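Local coordinates for protein cycloalternan-forming enzyme (Listeria monocytogenes serovar 1/2a, PDB 5F7U) that belongs to glycoside hydrolase family 31, joining a TIM-barrel domain to several beta domains, and binds glucose-containing glycans at several sites, at residues 32-45 and 72-86. The protein carries 1 engineered substitution. Numbering follows the deposited sequence.
Sequences AGEDVILNITTWPI and NSGNNTYWKADLGKF. With GLC (alpha-D-glucopyranose), chain E.
Strands 36-43 and 76-84 run antiparallel, their axes 4.6 Å apart at closest approach, and paired backbone bonds at Leu38-Ala81, Ile40-Trp79 and Thr42-Thr77 set the register. On the face carrying Leu38, Ile40 and Ala81, the Leu38 methyl CD1 meets Leu83 CD1 at 4.0 Å, and Ile40 CD1 touches Ala81 CB. Tyr94 and Thr96 of strand 91-100 pack on Leu38, whereas Val51 and Val53 of strand 49-57 help to cover Ile40 and Ala81. Farther along, the Trp79 indole meets Thr42 edge-on: NE1 donates to OG1 (2.9 Å), near the ring plane, and Gln49 also bonds that hydroxyl. The other face is more polar. Lys80 lies alongside Asn39, and a bend in its last torsion (chi4 -73°) brings NZ to a lone pair of Asn39 OD1 at 2.8 Å. Thr41 OG1, over one face of the Tyr78 ring, donates to Thr77 O and accepts from Asn76 ND2 (2.9 Å), in the amide plane. This second-shell hydroxyl helps fix the rotation of Asn76, whose ND2 also binds glucose O3 (2.8 Å) while OD1 accepts from glucose O2 (2.6 Å); Asn75 ND2 adds a weak bond to O2. One face of Trp43 carries the sugar, with C2 3.5 Å above the ring plane. Such aromatic stacking flanked by amides, both asparagines coming from the type II' turn Ser73-Asn76 and the tryptophan from the neighbouring strand, typifies a carbohydrate-binding site, here ending an E-set beta-sandwich domain.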
loop_
_atom_site.group_PDB
_atom_site.type_symbol
_atom_site.label_atom_id
_atom_site.label_comp_id
_atom_site.label_asym_id
_atom_site.label_seq_id
_atom_site.Cartn_x
_atom_site.Cartn_y
_atom_site.Cartn_z
ATOM N N ALA A 32 12.799 -31.094 22.363
ATOM C CA ALA A 32 12.971 -31.872 23.596
ATOM C C ALA A 32 11.673 -31.942 24.419
ATOM O O ALA A 32 10.971 -30.930 24.589
ATOM C CB ALA A 32 14.095 -31.271 24.431
ATOM N N GLY A 33 11.359 -33.137 24.912
ATOM C CA GLY A 33 10.194 -33.347 25.781
ATOM C C GLY A 33 8.834 -33.380 25.103
ATOM O O GLY A 33 7.818 -33.523 25.781
ATOM N N GLU A 34 8.801 -33.257 23.780
ATOM C CA GLU A 34 7.543 -33.311 23.019
ATOM C C GLU A 34 7.221 -34.722 22.547
ATOM O O GLU A 34 8.031 -35.376 21.890
ATOM C CB GLU A 34 7.559 -32.345 21.821
ATOM C CG GLU A 34 7.732 -30.894 22.247
ATOM C CD GLU A 34 7.665 -29.915 21.089
ATOM O OE1 GLU A 34 8.057 -30.283 19.954
ATOM O OE2 GLU A 34 7.265 -28.750 21.327
ATOM N N ASP A 35 6.020 -35.179 22.879
ATOM C CA ASP A 35 5.545 -36.463 22.393
ATOM C C ASP A 35 5.374 -36.454 20.866
ATOM O O ASP A 35 4.778 -35.532 20.314
ATOM C CB ASP A 35 4.229 -36.831 23.079
ATOM C CG ASP A 35 3.731 -38.174 22.651
ATOM O OD1 ASP A 35 4.538 -39.129 22.713
ATOM O OD2 ASP A 35 2.547 -38.285 22.260
ATOM N N VAL A 36 5.918 -37.473 20.199
ATOM C CA VAL A 36 5.950 -37.527 18.729
ATOM C C VAL A 36 4.963 -38.585 18.251
ATOM O O VAL A 36 5.084 -39.769 18.590
ATOM C CB VAL A 36 7.363 -37.821 18.191
ATOM C CG1 VAL A 36 7.376 -37.864 16.654
ATOM C CG2 VAL A 36 8.363 -36.784 18.713
ATOM N N ILE A 37 3.970 -38.132 17.489
ATOM C CA ILE A 37 2.959 -39.012 16.895
ATOM C C ILE A 37 3.129 -39.091 15.388
ATOM O O ILE A 37 3.326 -38.062 14.716
ATOM C CB ILE A 37 1.518 -38.516 17.207
ATOM C CG1 ILE A 37 1.277 -38.435 18.729
ATOM C CG2 ILE A 37 0.446 -39.384 16.515
ATOM C CD1 ILE A 37 1.315 -39.764 19.458
ATOM N N LEU A 38 3.017 -40.308 14.861
ATOM C CA LEU A 38 3.028 -40.540 13.417
ATOM C C LEU A 38 1.660 -40.980 12.933
ATOM O O LEU A 38 1.116 -41.992 13.393
ATOM C CB LEU A 38 4.081 -41.581 13.034
ATOM C CG LEU A 38 5.472 -41.461 13.631
ATOM C CD1 LEU A 38 6.283 -42.682 13.191
ATOM C CD2 LEU A 38 6.168 -40.176 13.192
ATOM N N ASN A 39 1.111 -40.206 12.007
ATOM C CA ASN A 39 -0.164 -40.549 11.376
ATOM C C ASN A 39 0.090 -41.283 10.070
ATOM O O ASN A 39 0.780 -40.771 9.197
ATOM C CB ASN A 39 -0.999 -39.291 11.170
ATOM C CG ASN A 39 -1.342 -38.634 12.486
ATOM O OD1 ASN A 39 -2.162 -39.156 13.232
ATOM N ND2 ASN A 39 -0.664 -37.524 12.814
ATOM N N ILE A 40 -0.475 -42.483 9.962
ATOM C CA ILE A 40 -0.199 -43.401 8.841
ATOM C C ILE A 40 -1.512 -43.878 8.233
ATOM O O ILE A 40 -2.460 -44.136 8.970
ATOM C CB ILE A 40 0.599 -44.625 9.374
ATOM C CG1 ILE A 40 1.889 -44.151 10.071
ATOM C CG2 ILE A 40 0.895 -45.640 8.264
ATOM C CD1 ILE A 40 2.448 -45.174 11.069
ATOM N N THR A 41 -1.576 -44.010 6.899
ATOM C CA THR A 41 -2.783 -44.572 6.271
ATOM C C THR A 41 -2.477 -45.866 5.548
ATOM O O THR A 41 -1.357 -46.057 5.059
ATOM C CB THR A 41 -3.517 -43.561 5.343
ATOM O OG1 THR A 41 -4.852 -44.008 5.052
ATOM C CG2 THR A 41 -2.773 -43.300 4.041
ATOM N N THR A 42 -3.466 -46.759 5.535
ATOM C CA THR A 42 -3.412 -47.947 4.681
ATOM C C THR A 42 -4.725 -48.037 3.910
ATOM O O THR A 42 -5.737 -47.472 4.334
ATOM C CB THR A 42 -3.235 -49.230 5.518
ATOM O OG1 THR A 42 -4.285 -49.314 6.509
ATOM C CG2 THR A 42 -1.866 -49.223 6.197
ATOM N N TRP A 43 -4.712 -48.758 2.790
ATOM C CA TRP A 43 -5.920 -48.984 2.003
ATOM C C TRP A 43 -5.763 -50.323 1.267
ATOM O O TRP A 43 -4.622 -50.726 1.016
ATOM C CB TRP A 43 -6.148 -47.846 1.002
ATOM C CG TRP A 43 -5.056 -47.700 -0.014
ATOM C CD1 TRP A 43 -5.036 -48.233 -1.285
ATOM C CD2 TRP A 43 -3.833 -46.985 0.146
ATOM N NE1 TRP A 43 -3.866 -47.881 -1.921
ATOM C CE2 TRP A 43 -3.109 -47.117 -1.070
ATOM C CE3 TRP A 43 -3.265 -46.247 1.200
ATOM C CZ2 TRP A 43 -1.851 -46.525 -1.264
ATOM C CZ3 TRP A 43 -1.999 -45.658 1.008
ATOM C CH2 TRP A 43 -1.312 -45.809 -0.216
ATOM N N PRO A 44 -6.858 -51.013 0.935
ATOM C CA PRO A 44 -8.223 -50.658 1.340
ATOM C C PRO A 44 -8.475 -51.035 2.802
ATOM O O PRO A 44 -7.596 -51.629 3.449
ATOM C CB PRO A 44 -9.086 -51.530 0.414
ATOM C CG PRO A 44 -8.268 -52.770 0.244
ATOM C CD PRO A 44 -6.836 -52.298 0.199
ATOM N N ILE A 45 -9.657 -50.688 3.317
ATOM C CA ILE A 45 -10.052 -51.100 4.660
ATOM C C ILE A 45 -10.236 -52.615 4.674
ATOM O O ILE A 45 -11.020 -53.175 3.882
ATOM C CB ILE A 45 -11.337 -50.383 5.154
ATOM C CG1 ILE A 45 -11.129 -48.854 5.215
ATOM C CG2 ILE A 45 -11.756 -50.911 6.522
ATOM C CD1 ILE A 45 -12.429 -48.070 5.206
ATOM N N ASN A 72 -11.538 -44.814 10.258
ATOM C CA ASN A 72 -11.652 -45.122 8.839
ATOM C C ASN A 72 -12.308 -43.962 8.123
ATOM O O ASN A 72 -13.220 -43.348 8.664
ATOM C CB ASN A 72 -12.512 -46.369 8.643
ATOM C CG ASN A 72 -11.788 -47.646 9.026
ATOM O OD1 ASN A 72 -10.560 -47.714 9.013
ATOM N ND2 ASN A 72 -12.546 -48.661 9.356
ATOM N N SER A 73 -11.876 -43.689 6.893
ATOM C CA SER A 73 -12.573 -42.720 6.038
ATOM C C SER A 73 -12.339 -43.052 4.573
ATOM O O SER A 73 -11.202 -43.262 4.158
ATOM C CB SER A 73 -12.117 -41.295 6.329
ATOM O OG SER A 73 -12.939 -40.364 5.639
ATOM N N GLY A 74 -13.420 -43.071 3.795
ATOM C CA GLY A 74 -13.349 -43.439 2.383
ATOM C C GLY A 74 -12.811 -44.850 2.202
ATOM O O GLY A 74 -13.298 -45.797 2.819
ATOM N N ASN A 75 -11.775 -44.970 1.376
ATOM C CA ASN A 75 -11.123 -46.252 1.102
ATOM C C ASN A 75 -10.006 -46.625 2.099
ATOM O O ASN A 75 -9.303 -47.649 1.903
ATOM C CB ASN A 75 -10.556 -46.210 -0.327
ATOM C CG ASN A 75 -10.092 -47.570 -0.826
ATOM O OD1 ASN A 75 -10.793 -48.570 -0.687
ATOM N ND2 ASN A 75 -8.906 -47.603 -1.431
ATOM N N ASN A 76 -9.840 -45.818 3.157
ATOM C CA ASN A 76 -8.626 -45.839 3.982
ATOM C C ASN A 76 -8.843 -46.018 5.477
ATOM O O ASN A 76 -9.866 -45.596 6.034
ATOM C CB ASN A 76 -7.853 -44.524 3.803
ATOM C CG ASN A 76 -7.238 -44.380 2.434
ATOM O OD1 ASN A 76 -7.911 -44.492 1.408
ATOM N ND2 ASN A 76 -5.945 -44.135 2.412
ATOM N N THR A 77 -7.853 -46.646 6.111
ATOM C CA THR A 77 -7.720 -46.650 7.561
ATOM C C THR A 77 -6.580 -45.729 7.954
ATOM O O THR A 77 -5.523 -45.698 7.298
ATOM C CB THR A 77 -7.464 -48.076 8.099
ATOM O OG1 THR A 77 -8.542 -48.908 7.690
ATOM C CG2 THR A 77 -7.418 -48.090 9.642
ATOM N N TYR A 78 -6.794 -44.990 9.035
ATOM C CA TYR A 78 -5.793 -44.063 9.559
ATOM C C TYR A 78 -5.399 -44.558 10.925
ATOM O O TYR A 78 -6.260 -45.002 11.709
ATOM C CB TYR A 78 -6.351 -42.623 9.594
ATOM C CG TYR A 78 -6.561 -42.103 8.201
ATOM C CD1 TYR A 78 -7.754 -42.349 7.517
ATOM C CD2 TYR A 78 -5.551 -41.384 7.547
ATOM C CE1 TYR A 78 -7.952 -41.888 6.227
ATOM C CE2 TYR A 78 -5.731 -40.927 6.253
ATOM C CZ TYR A 78 -6.922 -41.182 5.604
ATOM O OH TYR A 78 -7.088 -40.740 4.315
ATOM N N TRP A 79 -4.099 -44.529 11.171
ATOM C CA TRP A 79 -3.462 -45.119 12.343
ATOM C C TRP A 79 -2.539 -44.097 13.011
ATOM O O TRP A 79 -1.996 -43.217 12.329
ATOM C CB TRP A 79 -2.584 -46.307 11.911
ATOM C CG TRP A 79 -3.228 -47.334 11.016
ATOM C CD1 TRP A 79 -3.429 -47.248 9.670
ATOM C CD2 TRP A 79 -3.693 -48.638 11.408
ATOM N NE1 TRP A 79 -4.016 -48.403 9.197
ATOM C CE2 TRP A 79 -4.189 -49.272 10.241
ATOM C CE3 TRP A 79 -3.742 -49.330 12.635
ATOM C CZ2 TRP A 79 -4.746 -50.563 10.258
ATOM C CZ3 TRP A 79 -4.304 -50.620 12.659
ATOM C CH2 TRP A 79 -4.783 -51.227 11.466
ATOM N N LYS A 80 -2.374 -44.218 14.333
ATOM C CA LYS A 80 -1.434 -43.389 15.088
ATOM C C LYS A 80 -0.383 -44.247 15.756
ATOM O O LYS A 80 -0.717 -45.188 16.496
ATOM C CB LYS A 80 -2.147 -42.544 16.157
ATOM C CG LYS A 80 -2.896 -41.360 15.594
ATOM C CD LYS A 80 -3.475 -40.510 16.722
ATOM C CE LYS A 80 -4.205 -39.286 16.165
ATOM N NZ LYS A 80 -3.295 -38.238 15.619
ATOM N N ALA A 81 0.878 -43.917 15.491
ATOM C CA ALA A 81 2.017 -44.556 16.155
ATOM C C ALA A 81 2.668 -43.537 17.076
ATOM O O ALA A 81 3.001 -42.429 16.633
ATOM C CB ALA A 81 3.014 -45.058 15.128
ATOM N N ASP A 82 2.836 -43.912 18.348
ATOM C CA ASP A 82 3.383 -43.000 19.362
ATOM C C ASP A 82 4.834 -43.360 19.647
ATOM O O ASP A 82 5.111 -44.424 20.184
ATOM C CB ASP A 82 2.542 -43.074 20.651
ATOM C CG ASP A 82 2.949 -42.040 21.693
ATOM O OD1 ASP A 82 3.853 -41.214 21.440
ATOM O OD2 ASP A 82 2.342 -42.048 22.785
ATOM N N LEU A 83 5.764 -42.476 19.268
ATOM C CA LEU A 83 7.187 -42.718 19.478
ATOM C C LEU A 83 7.677 -42.293 20.863
ATOM O O LEU A 83 8.809 -42.606 21.256
ATOM C CB LEU A 83 8.024 -42.008 18.399
ATOM C CG LEU A 83 7.873 -42.461 16.944
ATOM C CD1 LEU A 83 8.783 -41.615 16.062
ATOM C CD2 LEU A 83 8.202 -43.938 16.768
ATOM N N GLY A 84 6.821 -41.592 21.601
ATOM C CA GLY A 84 7.200 -41.012 22.878
ATOM C C GLY A 84 7.941 -39.694 22.721
ATOM O O GLY A 84 7.922 -39.069 21.641
ATOM N N LYS A 85 8.587 -39.273 23.807
ATOM C CA LYS A 85 9.323 -37.999 23.872
ATOM C C LYS A 85 10.814 -38.245 23.782
ATOM O O LYS A 85 11.285 -39.345 24.086
ATOM C CB LYS A 85 9.098 -37.306 25.217
ATOM C CG LYS A 85 7.684 -36.897 25.537
ATOM C CD LYS A 85 7.612 -36.635 27.035
ATOM C CE LYS A 85 6.261 -36.061 27.426
ATOM N NZ LYS A 85 6.098 -36.099 28.908
ATOM N N PHE A 86 11.560 -37.203 23.422
ATOM C CA PHE A 86 12.994 -37.316 23.215
ATOM C C PHE A 86 13.782 -36.195 23.875
ATOM O O PHE A 86 13.207 -35.198 24.331
ATOM C CB PHE A 86 13.288 -37.388 21.709
ATOM C CG PHE A 86 12.663 -38.570 21.059
ATOM C CD1 PHE A 86 13.243 -39.833 21.183
ATOM C CD2 PHE A 86 11.458 -38.438 20.348
ATOM C CE1 PHE A 86 12.636 -40.954 20.611
ATOM C CE2 PHE A 86 10.853 -39.550 19.770
ATOM C CZ PHE A 86 11.448 -40.806 19.898
HETATM C C1 GLC E . -6.089 -45.134 -3.168
HETATM C C2 GLC E . -6.077 -44.735 -1.681
HETATM C C3 GLC E . -5.327 -43.416 -1.462
HETATM C C4 GLC E . -3.910 -43.473 -2.046
HETATM C C5 GLC E . -3.960 -43.897 -3.526
HETATM C C6 GLC E . -2.570 -44.160 -4.102
HETATM O O1 GLC E . -6.986 -44.306 -3.917
HETATM O O2 GLC E . -7.416 -44.662 -1.171
HETATM O O3 GLC E . -5.250 -43.105 -0.069
HETATM O O4 GLC E . -3.307 -42.178 -1.922
HETATM O O5 GLC E . -4.763 -45.080 -3.737
HETATM O O6 GLC E . -2.628 -44.005 -5.522
HETATM O O HOH W 1 7.201 -32.968 28.586
HETATM O O HOH W 2 10.754 -35.114 21.691
HETATM O O HOH W 3 -11.913 -49.791 1.673
#